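Local atomic coordinates of uncharacterized protein (Bacillus thuringiensis serovar kurstaki, PDB entry 4XE7), a protein that probably binds nucleotide and polymerises into actin-like filaments that segregate plasmid DNA, as ParM proteins do, and is captured here without nucleotide. Residues Ser35-Thr40 against Ser399-Ser404; Gly373-Tyr378 against Lys394-Ser399; Glu105-Val108 against Thr114-Lys117; Pro129-Met134 against Gly173-Glu178. One frame throughout, in Å; residues are numbered along the deposited sequence.

Contact 1 of 4, residues Ser35-Thr40 against Ser399-Ser404; sequences SFAIPT and SAYFTS
Ser35 on strand 33-45 lays its CB over the middle of the Tyr401 ring, a CH-pi contact of 3.6 Å from CB to the ring centroid, only 12° off the ring normal. Van der Waals contact continues toward the phenol end, where Ala37 CB lies 3.6 Å from Tyr401 OH. The backbone between the two residues is also covered, with Phe36 C 3.4 Å from Tyr401 OH; ring and hydroxyl meet Ser35, the Phe36 backbone and Ala37 in turn. With CG anti to its own carbonyl carbon (chi1 -63°), the Tyr401 ring is laid against the strand. Polar contact is peripheral. Ala37 N comes within 3.4 Å of Tyr401 OH, but the angle is too poor for a hydrogen bond, and Ser35 OG turns to Ser25 OG instead. A cation-pi contact with Lys23 adds a charged partner to the tyrosine ring. Tyr401 is the N-cap residue of helix 402-418, and the contact thereby joins the last helix of this actin-like fold to the large mixed sheet that contains strand 33-45, near the centre of the chain. Strand 21-27 pairs with strand 33-45 alongside, while helix 123-140 packs against Phe36.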
# COMPACT_ATOMS: atom_id res chain seq x y z
N SER A 35 -5.73 7.27 -0.42
CA SER A 35 -5.48 5.83 -0.54
C SER A 35 -5.76 5.08 0.75
O SER A 35 -5.52 5.59 1.86
CB SER A 35 -4.04 5.55 -0.95
OG SER A 35 -3.75 6.13 -2.20
N PHE A 36 -6.26 3.86 0.58
CA PHE A 36 -6.33 2.90 1.68
C PHE A 36 -6.23 1.47 1.14
O PHE A 36 -6.29 1.24 -0.08
CB PHE A 36 -7.60 3.08 2.51
CG PHE A 36 -8.88 2.91 1.74
CD1 PHE A 36 -9.52 4.01 1.17
CD2 PHE A 36 -9.46 1.65 1.59
CE1 PHE A 36 -10.70 3.86 0.47
CE2 PHE A 36 -10.66 1.49 0.90
CZ PHE A 36 -11.26 2.60 0.32
N ALA A 37 -6.08 0.52 2.06
CA ALA A 37 -5.95 -0.88 1.73
C ALA A 37 -6.98 -1.70 2.50
O ALA A 37 -7.21 -1.48 3.68
CB ALA A 37 -4.56 -1.37 2.05
N ILE A 38 -7.60 -2.65 1.81
CA ILE A 38 -8.48 -3.60 2.48
C ILE A 38 -7.87 -4.98 2.37
O ILE A 38 -7.65 -5.47 1.26
CB ILE A 38 -9.90 -3.58 1.86
CG1 ILE A 38 -10.50 -2.18 1.97
CG2 ILE A 38 -10.80 -4.59 2.57
CD1 ILE A 38 -11.96 -2.06 1.45
N PRO A 39 -7.57 -5.62 3.51
CA PRO A 39 -6.97 -6.95 3.41
C PRO A 39 -7.91 -7.93 2.69
O PRO A 39 -9.15 -7.89 2.82
CB PRO A 39 -6.75 -7.37 4.87
CG PRO A 39 -6.85 -6.09 5.67
CD PRO A 39 -7.79 -5.20 4.91
N THR A 40 -7.30 -8.81 1.91
CA THR A 40 -8.05 -9.72 1.06
C THR A 40 -8.53 -10.92 1.88
O THR A 40 -8.01 -12.04 1.80
CB THR A 40 -7.18 -10.15 -0.12
OG1 THR A 40 -6.65 -8.96 -0.72
CG2 THR A 40 -8.00 -10.93 -1.15
N SER A 399 5.02 4.96 -1.13
CA SER A 399 5.49 3.74 -1.80
C SER A 399 4.48 2.60 -1.86
O SER A 399 4.36 1.91 -2.88
CB SER A 399 6.77 3.20 -1.13
OG SER A 399 7.88 3.99 -1.44
N ALA A 400 3.80 2.37 -0.74
CA ALA A 400 2.82 1.29 -0.66
C ALA A 400 1.74 1.38 -1.75
O ALA A 400 1.18 0.37 -2.15
CB ALA A 400 2.17 1.27 0.71
N TYR A 401 1.49 2.59 -2.24
CA TYR A 401 0.40 2.84 -3.18
C TYR A 401 0.88 3.29 -4.57
O TYR A 401 0.12 3.84 -5.35
CB TYR A 401 -0.55 3.88 -2.58
CG TYR A 401 -1.21 3.38 -1.31
CD1 TYR A 401 -2.25 2.45 -1.38
CD2 TYR A 401 -0.77 3.79 -0.06
CE1 TYR A 401 -2.85 1.96 -0.24
CE2 TYR A 401 -1.36 3.30 1.09
CZ TYR A 401 -2.40 2.39 1.00
OH TYR A 401 -3.00 1.91 2.15
N PHE A 402 2.15 3.04 -4.89
CA PHE A 402 2.68 3.48 -6.18
C PHE A 402 1.96 2.79 -7.34
O PHE A 402 1.80 3.37 -8.42
CB PHE A 402 4.19 3.21 -6.27
CG PHE A 402 5.08 4.30 -5.68
CD1 PHE A 402 4.54 5.46 -5.15
CD2 PHE A 402 6.46 4.16 -5.68
CE1 PHE A 402 5.35 6.46 -4.65
CE2 PHE A 402 7.28 5.15 -5.18
CZ PHE A 402 6.73 6.30 -4.66
N THR A 403 1.54 1.55 -7.12
CA THR A 403 0.81 0.82 -8.15
C THR A 403 -0.59 1.41 -8.36
O THR A 403 -0.98 1.70 -9.49
CB THR A 403 0.68 -0.66 -7.80
OG1 THR A 403 2.00 -1.22 -7.66
CG2 THR A 403 -0.09 -1.41 -8.89
N SER A 404 -1.35 1.59 -7.28
CA SER A 404 -2.68 2.17 -7.41
C SER A 404 -2.63 3.63 -7.86
O SER A 404 -3.48 4.06 -8.64
CB SER A 404 -3.48 2.06 -6.10
OG SER A 404 -2.72 2.45 -4.98

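Contact 2 of 4, residues Gly373-Tyr378 against Lys394-Ser399; sequences GVLFGY and KNIQES
Val374 overlaps the outer end of Ile396, its CB 3.6 Å from Ile396 CD1 and its CG1 3.6 Å from Ile396 CG1. In this actin-like fold the contact lies beside the five-stranded sheet: helix 372-376 directly follows strand 366-370, and the 3-10 turn carrying Ile396 comes after the short edge strand 390-391. Ile396 sends CG1 anti to its backbone N (chi1 -176°), which brings the CG1 arm to the valine and leaves CG2 to face another neighbour. That neighbour is Leu375, whose CD2 is 3.7 Å from Ile396 CG2. Two successive residues of the helix thus hold the isoleucine: Val374 meets the CG1-CD1 arm, and Leu375 CD2 meets mainly CG2. The approach of Ile396 to Val374 is oblique, whereas Leu375 and Ile396 run past each other in opposite directions. Leu375 CB does not head for the turn; the far end of the side chain closes the gap, and CD2 also reaches Gln397 CG at 4.3 Å. Helix 300-317 adds to this apolar cluster, with Met309 against Leu375 and Ile316 against Ile396. Leu392 touches Val374 as well. The turn is closed by its own polar atoms: Ile396 O accepts from both Ser399 N and Ser399 OG, the hydroxyl lying 2.6 Å away in the carbonyl plane, on a lone pair, at a C=O...O angle of 132°.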
# COMPACT_ATOMS: atom_id res chain seq x y z
N GLY A 373 11.95 0.23 3.35
CA GLY A 373 13.39 0.20 3.58
C GLY A 373 14.08 1.51 3.20
O GLY A 373 15.09 1.88 3.79
N VAL A 374 13.54 2.21 2.21
CA VAL A 374 14.10 3.50 1.83
C VAL A 374 13.92 4.51 2.96
O VAL A 374 14.79 5.35 3.21
CB VAL A 374 13.47 4.03 0.54
CG1 VAL A 374 14.09 5.34 0.14
CG2 VAL A 374 13.64 3.03 -0.59
N LEU A 375 12.80 4.39 3.65
CA LEU A 375 12.48 5.27 4.77
C LEU A 375 13.38 4.97 5.96
O LEU A 375 13.89 5.88 6.59
CB LEU A 375 11.02 5.10 5.16
CG LEU A 375 9.98 5.31 4.06
CD1 LEU A 375 8.60 4.88 4.54
CD2 LEU A 375 9.96 6.75 3.59
N PHE A 376 13.56 3.70 6.27
CA PHE A 376 14.46 3.30 7.35
C PHE A 376 15.91 3.70 7.05
O PHE A 376 16.62 4.25 7.93
CB PHE A 376 14.36 1.78 7.59
CG PHE A 376 15.31 1.27 8.65
CD1 PHE A 376 15.12 1.60 9.99
CD2 PHE A 376 16.38 0.46 8.31
CE1 PHE A 376 15.99 1.13 10.96
CE2 PHE A 376 17.24 -0.03 9.28
CZ PHE A 376 17.05 0.31 10.61
N GLY A 377 16.33 3.45 5.81
CA GLY A 377 17.72 3.67 5.40
C GLY A 377 17.99 5.01 4.76
O GLY A 377 19.08 5.25 4.24
N TYR A 378 17.00 5.91 4.83
CA TYR A 378 17.08 7.20 4.16
C TYR A 378 18.36 7.99 4.47
O TYR A 378 18.95 8.58 3.56
CB TYR A 378 15.84 8.07 4.50
CG TYR A 378 15.81 9.38 3.72
CD1 TYR A 378 16.30 10.55 4.27
CD2 TYR A 378 15.31 9.42 2.42
CE1 TYR A 378 16.30 11.76 3.53
CE2 TYR A 378 15.29 10.61 1.70
CZ TYR A 378 15.78 11.78 2.26
OH TYR A 378 15.76 12.95 1.53
N LYS A 394 10.85 11.55 -4.38
CA LYS A 394 10.51 12.56 -3.39
C LYS A 394 9.33 12.12 -2.53
O LYS A 394 9.31 12.36 -1.32
CB LYS A 394 10.19 13.90 -4.07
CG LYS A 394 11.41 14.72 -4.41
CD LYS A 394 11.48 15.98 -3.56
CE LYS A 394 12.66 16.86 -3.96
NZ LYS A 394 13.47 17.27 -2.78
N ASN A 395 8.37 11.46 -3.16
CA ASN A 395 7.15 10.95 -2.52
C ASN A 395 7.25 9.49 -2.06
O ASN A 395 6.25 8.75 -2.03
CB ASN A 395 6.00 11.09 -3.49
CG ASN A 395 6.37 10.63 -4.88
OD1 ASN A 395 7.40 9.99 -5.05
ND2 ASN A 395 5.56 10.97 -5.88
N ILE A 396 8.47 9.08 -1.71
CA ILE A 396 8.77 7.73 -1.21
C ILE A 396 7.81 7.30 -0.09
O ILE A 396 7.52 6.11 0.07
CB ILE A 396 10.23 7.67 -0.69
CG1 ILE A 396 10.62 6.26 -0.26
CG2 ILE A 396 10.44 8.66 0.47
CD1 ILE A 396 10.75 5.29 -1.40
N GLN A 397 7.29 8.26 0.67
CA GLN A 397 6.34 7.95 1.73
C GLN A 397 5.07 7.27 1.18
O GLN A 397 4.38 6.55 1.90
CB GLN A 397 5.97 9.23 2.50
CG GLN A 397 7.18 9.99 3.06
CD GLN A 397 6.79 11.15 3.97
OE1 GLN A 397 6.16 10.95 5.01
NE2 GLN A 397 7.18 12.36 3.58
N GLU A 398 4.79 7.47 -0.10
CA GLU A 398 3.59 6.89 -0.71
C GLU A 398 3.88 5.58 -1.44
O GLU A 398 3.06 5.14 -2.26
CB GLU A 398 2.94 7.90 -1.66
CG GLU A 398 2.25 9.07 -0.93
CD GLU A 398 1.44 8.61 0.28
OE1 GLU A 398 0.58 7.70 0.15
OE2 GLU A 398 1.68 9.15 1.38
N SER A 399 5.02 4.96 -1.13
CA SER A 399 5.49 3.74 -1.80
C SER A 399 4.48 2.60 -1.86
O SER A 399 4.36 1.91 -2.88
CB SER A 399 6.77 3.20 -1.13
OG SER A 399 7.88 3.99 -1.44

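Contact 3 of 4, residues Glu105-Val108 against Thr114-Lys117; sequences EPTV and TEDK
Glu115 reaches back along the backbone of Thr107, starting with its CB 3.8 Å from Thr107 O. The two residues belong to a surface loop between helices 95-98 and 123-140, which doubles back on itself without forming a regular strand pair. One atom further out, Glu115 CG comes to 3.5 Å from the same carbonyl oxygen and also faces Val108 CA. The chain is extended beyond CG; CD lies 3.6 Å from Thr107 O. At the tip, OE1 lies 3.9 Å from Thr107 OG1, too long for a direct bond, while OE2 is 2.6 Å from a water that accepts from Thr107 N and probably donates to the carboxylate. Asn122 ND2 also donates to OE2, so this oxygen joins the loop to the residue just ahead of helix 123-140; a long, weak ion pair with Lys121 adds to its surroundings. A second water bridges the two backbones, accepting from Glu115 N and donating to Thr107 O. At the other end of the contact, Val108 and Thr114 lie side by side with their side chains pointing the same way, though Val108 is poorly ordered. The loop is joined to the body of the protein by a salt bridge from Asp116 to Arg162 on one side and by Pro106 packing on Thr40 and His126. Closest to the bend, Val108 CG1 lies 3.4 Å from Thr114 N.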
# COMPACT_ATOMS: atom_id res chain seq x y z
N GLU A 105 -9.43 -16.87 2.65
CA GLU A 105 -8.26 -16.12 2.21
C GLU A 105 -7.66 -16.75 0.95
O GLU A 105 -7.93 -17.92 0.64
CB GLU A 105 -7.21 -16.06 3.34
CG GLU A 105 -7.66 -15.22 4.54
CD GLU A 105 -6.75 -15.33 5.76
OE1 GLU A 105 -6.98 -16.24 6.60
OE2 GLU A 105 -5.83 -14.50 5.89
N PRO A 106 -6.84 -15.99 0.21
CA PRO A 106 -6.20 -16.62 -0.95
C PRO A 106 -5.20 -17.70 -0.51
O PRO A 106 -4.49 -17.51 0.47
CB PRO A 106 -5.48 -15.46 -1.64
CG PRO A 106 -6.17 -14.21 -1.12
CD PRO A 106 -6.51 -14.55 0.30
N THR A 107 -5.19 -18.83 -1.21
CA THR A 107 -4.19 -19.86 -0.95
C THR A 107 -3.35 -20.13 -2.20
O THR A 107 -3.51 -19.47 -3.23
CB THR A 107 -4.84 -21.18 -0.48
OG1 THR A 107 -5.78 -21.64 -1.45
CG2 THR A 107 -5.55 -20.97 0.86
N VAL A 108 -2.45 -21.10 -2.09
CA VAL A 108 -1.44 -21.35 -3.11
C VAL A 108 -1.11 -22.85 -3.25
O VAL A 108 -0.48 -23.43 -2.36
CB VAL A 108 -0.13 -20.58 -2.80
CG1 VAL A 108 0.88 -20.88 -3.84
CG2 VAL A 108 -0.37 -19.06 -2.74
N THR A 114 1.68 -19.16 -6.69
CA THR A 114 0.39 -18.48 -6.51
C THR A 114 -0.71 -18.84 -7.51
O THR A 114 -0.44 -19.21 -8.65
CB THR A 114 0.60 -16.95 -6.57
OG1 THR A 114 1.32 -16.62 -7.77
CG2 THR A 114 1.38 -16.47 -5.36
N GLU A 115 -1.96 -18.72 -7.06
CA GLU A 115 -3.12 -19.14 -7.86
C GLU A 115 -3.65 -18.04 -8.77
O GLU A 115 -3.19 -16.89 -8.71
CB GLU A 115 -4.25 -19.62 -6.95
CG GLU A 115 -4.06 -21.01 -6.37
CD GLU A 115 -5.28 -21.49 -5.61
OE1 GLU A 115 -5.34 -22.68 -5.23
OE2 GLU A 115 -6.19 -20.67 -5.39
N ASP A 116 -4.62 -18.40 -9.59
CA ASP A 116 -5.30 -17.48 -10.50
C ASP A 116 -6.37 -16.67 -9.76
O ASP A 116 -7.32 -17.25 -9.25
CB ASP A 116 -5.93 -18.25 -11.65
CG ASP A 116 -6.45 -17.35 -12.74
OD1 ASP A 116 -5.93 -16.22 -12.88
OD2 ASP A 116 -7.39 -17.76 -13.46
N LYS A 117 -6.21 -15.35 -9.70
CA LYS A 117 -7.10 -14.50 -8.91
C LYS A 117 -8.56 -14.58 -9.33
O LYS A 117 -9.46 -14.59 -8.49
CB LYS A 117 -6.65 -13.04 -9.00
CG LYS A 117 -5.51 -12.68 -8.09
CD LYS A 117 -5.19 -11.21 -8.21
CE LYS A 117 -4.14 -10.79 -7.20
NZ LYS A 117 -2.92 -11.62 -7.33
O HOH W 1 -6.66 -18.53 -3.95
O HOH W 2 -2.98 -17.54 -4.74

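Contact 4 of 4, residues Pro129-Met134 against Gly173-Glu178; sequences PLFTSM and GEHTVE
Phe131 and His175 each carry CG anti to their own carbonyl carbon (chi1 -71° and -36°), and these torsions swing the two rings from helix and strand into an offset stack. The centroids are 4.4 Å apart and the planes tilt by 30°, and each ring is offset toward the rim of the other. Phe131 CZ does most of the touching: it stands over one face of the imidazole, 3.5 Å from His175 ND1 and 3.6 Å from His175 CE1. From the other side of the pair, His175 CG lies above one face of the phenyl ring. Both imidazole nitrogens have partners beyond the stack, Ser79 OG at ND1 and Leu171 O at NE2, and these fix the rotation of the ring that Phe131 leans against. The bond to Leu171 O implies a proton on NE2. Helix 123-140 here covers one face of the large mixed sheet of the actin-like fold, with strand 173-179 between strands 73-79 and 188-200. Two residues along the strand from His175, Val177 continues the same packing surface. Its CG2 meets the backbone of the helix at Phe131 O, 3.8 Å away, and the base of the aromatic side chain at Phe131 CB, 4.2 Å away. Thr132 packs on Ile77 and Ile38 of other strands, and Met134 on Val148. Within the helix, Leu130 O receives two donors, Met134 N and Ser133 OG, the hydroxyl at 2.7 Å and tilted from the carbonyl plane.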
# COMPACT_ATOMS: atom_id res chain seq x y z
N PRO A 129 -13.57 -7.58 -1.96
CA PRO A 129 -12.81 -6.43 -1.45
C PRO A 129 -12.65 -5.30 -2.46
O PRO A 129 -12.63 -4.14 -2.06
CB PRO A 129 -11.45 -7.04 -1.10
CG PRO A 129 -11.78 -8.49 -0.81
CD PRO A 129 -12.80 -8.83 -1.84
N LEU A 130 -12.56 -5.62 -3.74
CA LEU A 130 -12.45 -4.57 -4.76
C LEU A 130 -13.71 -3.70 -4.77
O LEU A 130 -13.62 -2.47 -4.68
CB LEU A 130 -12.21 -5.18 -6.15
CG LEU A 130 -12.50 -4.30 -7.37
CD1 LEU A 130 -11.37 -3.27 -7.59
CD2 LEU A 130 -12.69 -5.13 -8.62
N PHE A 131 -14.88 -4.32 -4.87
CA PHE A 131 -16.14 -3.55 -4.91
C PHE A 131 -16.34 -2.80 -3.62
O PHE A 131 -16.84 -1.67 -3.62
CB PHE A 131 -17.34 -4.47 -5.17
CG PHE A 131 -17.39 -5.00 -6.57
CD1 PHE A 131 -16.95 -4.24 -7.63
CD2 PHE A 131 -17.89 -6.27 -6.82
CE1 PHE A 131 -17.00 -4.74 -8.93
CE2 PHE A 131 -17.95 -6.77 -8.12
CZ PHE A 131 -17.51 -6.01 -9.17
N THR A 132 -15.95 -3.42 -2.51
CA THR A 132 -16.07 -2.78 -1.21
C THR A 132 -15.18 -1.54 -1.15
O THR A 132 -15.59 -0.50 -0.61
CB THR A 132 -15.70 -3.75 -0.07
OG1 THR A 132 -16.63 -4.84 -0.08
CG2 THR A 132 -15.76 -3.05 1.28
N SER A 133 -13.98 -1.63 -1.72
CA SER A 133 -13.07 -0.48 -1.70
C SER A 133 -13.67 0.68 -2.51
O SER A 133 -13.62 1.84 -2.07
CB SER A 133 -11.68 -0.86 -2.24
OG SER A 133 -11.66 -0.95 -3.66
N MET A 134 -14.26 0.36 -3.66
CA MET A 134 -14.98 1.35 -4.46
C MET A 134 -16.11 2.02 -3.68
O MET A 134 -16.32 3.22 -3.77
CB MET A 134 -15.59 0.71 -5.72
CG MET A 134 -14.62 0.28 -6.78
SD MET A 134 -15.48 -0.55 -8.15
CE MET A 134 -14.07 -0.85 -9.22
N GLY A 173 -20.78 -3.34 -16.10
CA GLY A 173 -22.13 -3.49 -15.61
C GLY A 173 -22.41 -2.75 -14.32
O GLY A 173 -21.66 -1.86 -13.90
N GLU A 174 -23.51 -3.14 -13.69
CA GLU A 174 -23.99 -2.46 -12.51
C GLU A 174 -23.74 -3.32 -11.29
O GLU A 174 -23.84 -4.54 -11.36
CB GLU A 174 -25.48 -2.14 -12.67
CG GLU A 174 -26.00 -1.12 -11.68
CD GLU A 174 -27.50 -0.91 -11.80
OE1 GLU A 174 -28.22 -1.27 -10.85
OE2 GLU A 174 -27.94 -0.38 -12.85
N HIS A 175 -23.36 -2.69 -10.18
CA HIS A 175 -23.09 -3.37 -8.92
C HIS A 175 -23.57 -2.52 -7.76
O HIS A 175 -23.31 -1.31 -7.72
CB HIS A 175 -21.59 -3.65 -8.76
CG HIS A 175 -20.91 -4.01 -10.04
ND1 HIS A 175 -20.71 -5.32 -10.44
CD2 HIS A 175 -20.37 -3.24 -11.01
CE1 HIS A 175 -20.09 -5.33 -11.60
NE2 HIS A 175 -19.87 -4.09 -11.98
N THR A 176 -24.27 -3.11 -6.80
CA THR A 176 -24.60 -2.37 -5.59
C THR A 176 -23.88 -2.93 -4.38
O THR A 176 -23.73 -4.15 -4.22
CB THR A 176 -26.12 -2.37 -5.31
OG1 THR A 176 -26.53 -3.69 -4.94
CG2 THR A 176 -26.88 -1.91 -6.55
N VAL A 177 -23.43 -2.02 -3.53
CA VAL A 177 -22.85 -2.38 -2.24
C VAL A 177 -23.66 -1.72 -1.14
O VAL A 177 -23.74 -0.49 -1.06
CB VAL A 177 -21.38 -1.92 -2.13
CG1 VAL A 177 -20.79 -2.41 -0.81
CG2 VAL A 177 -20.55 -2.42 -3.33
N GLU A 178 -24.25 -2.53 -0.28
CA GLU A 178 -25.02 -1.99 0.83
C GLU A 178 -24.30 -2.24 2.14
O GLU A 178 -23.97 -3.38 2.47
CB GLU A 178 -26.42 -2.60 0.88
CG GLU A 178 -27.25 -2.07 2.03
CD GLU A 178 -28.60 -2.74 2.16
OE1 GLU A 178 -28.96 -3.57 1.29
OE2 GLU A 178 -29.29 -2.46 3.16

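How the contacts relate
Contact 1 is the hub of the set and touches each of the other three. It shares Ser399 with contact 2, its centre 15 Å away, and Phe402 CE1 packs 3.6 Å from Asn395 O. Toward contact 4, Phe36 CZ lies 3.4 Å from Ser133 O and Ile38 CD1 packs on Thr132, with strands 33-45 and 173-179 in one sheet. Toward contact 3, Thr40 O comes 3.3 Å from Pro106 CD. Contacts 2 and 4, on opposite sides of the chain's centre, are about 32 Å apart between centres. Contacts 3 and 4 approach to about 8 Å between nearest atoms without touching. The structure is the apo form, and none of the four contacts includes a bound nucleotide.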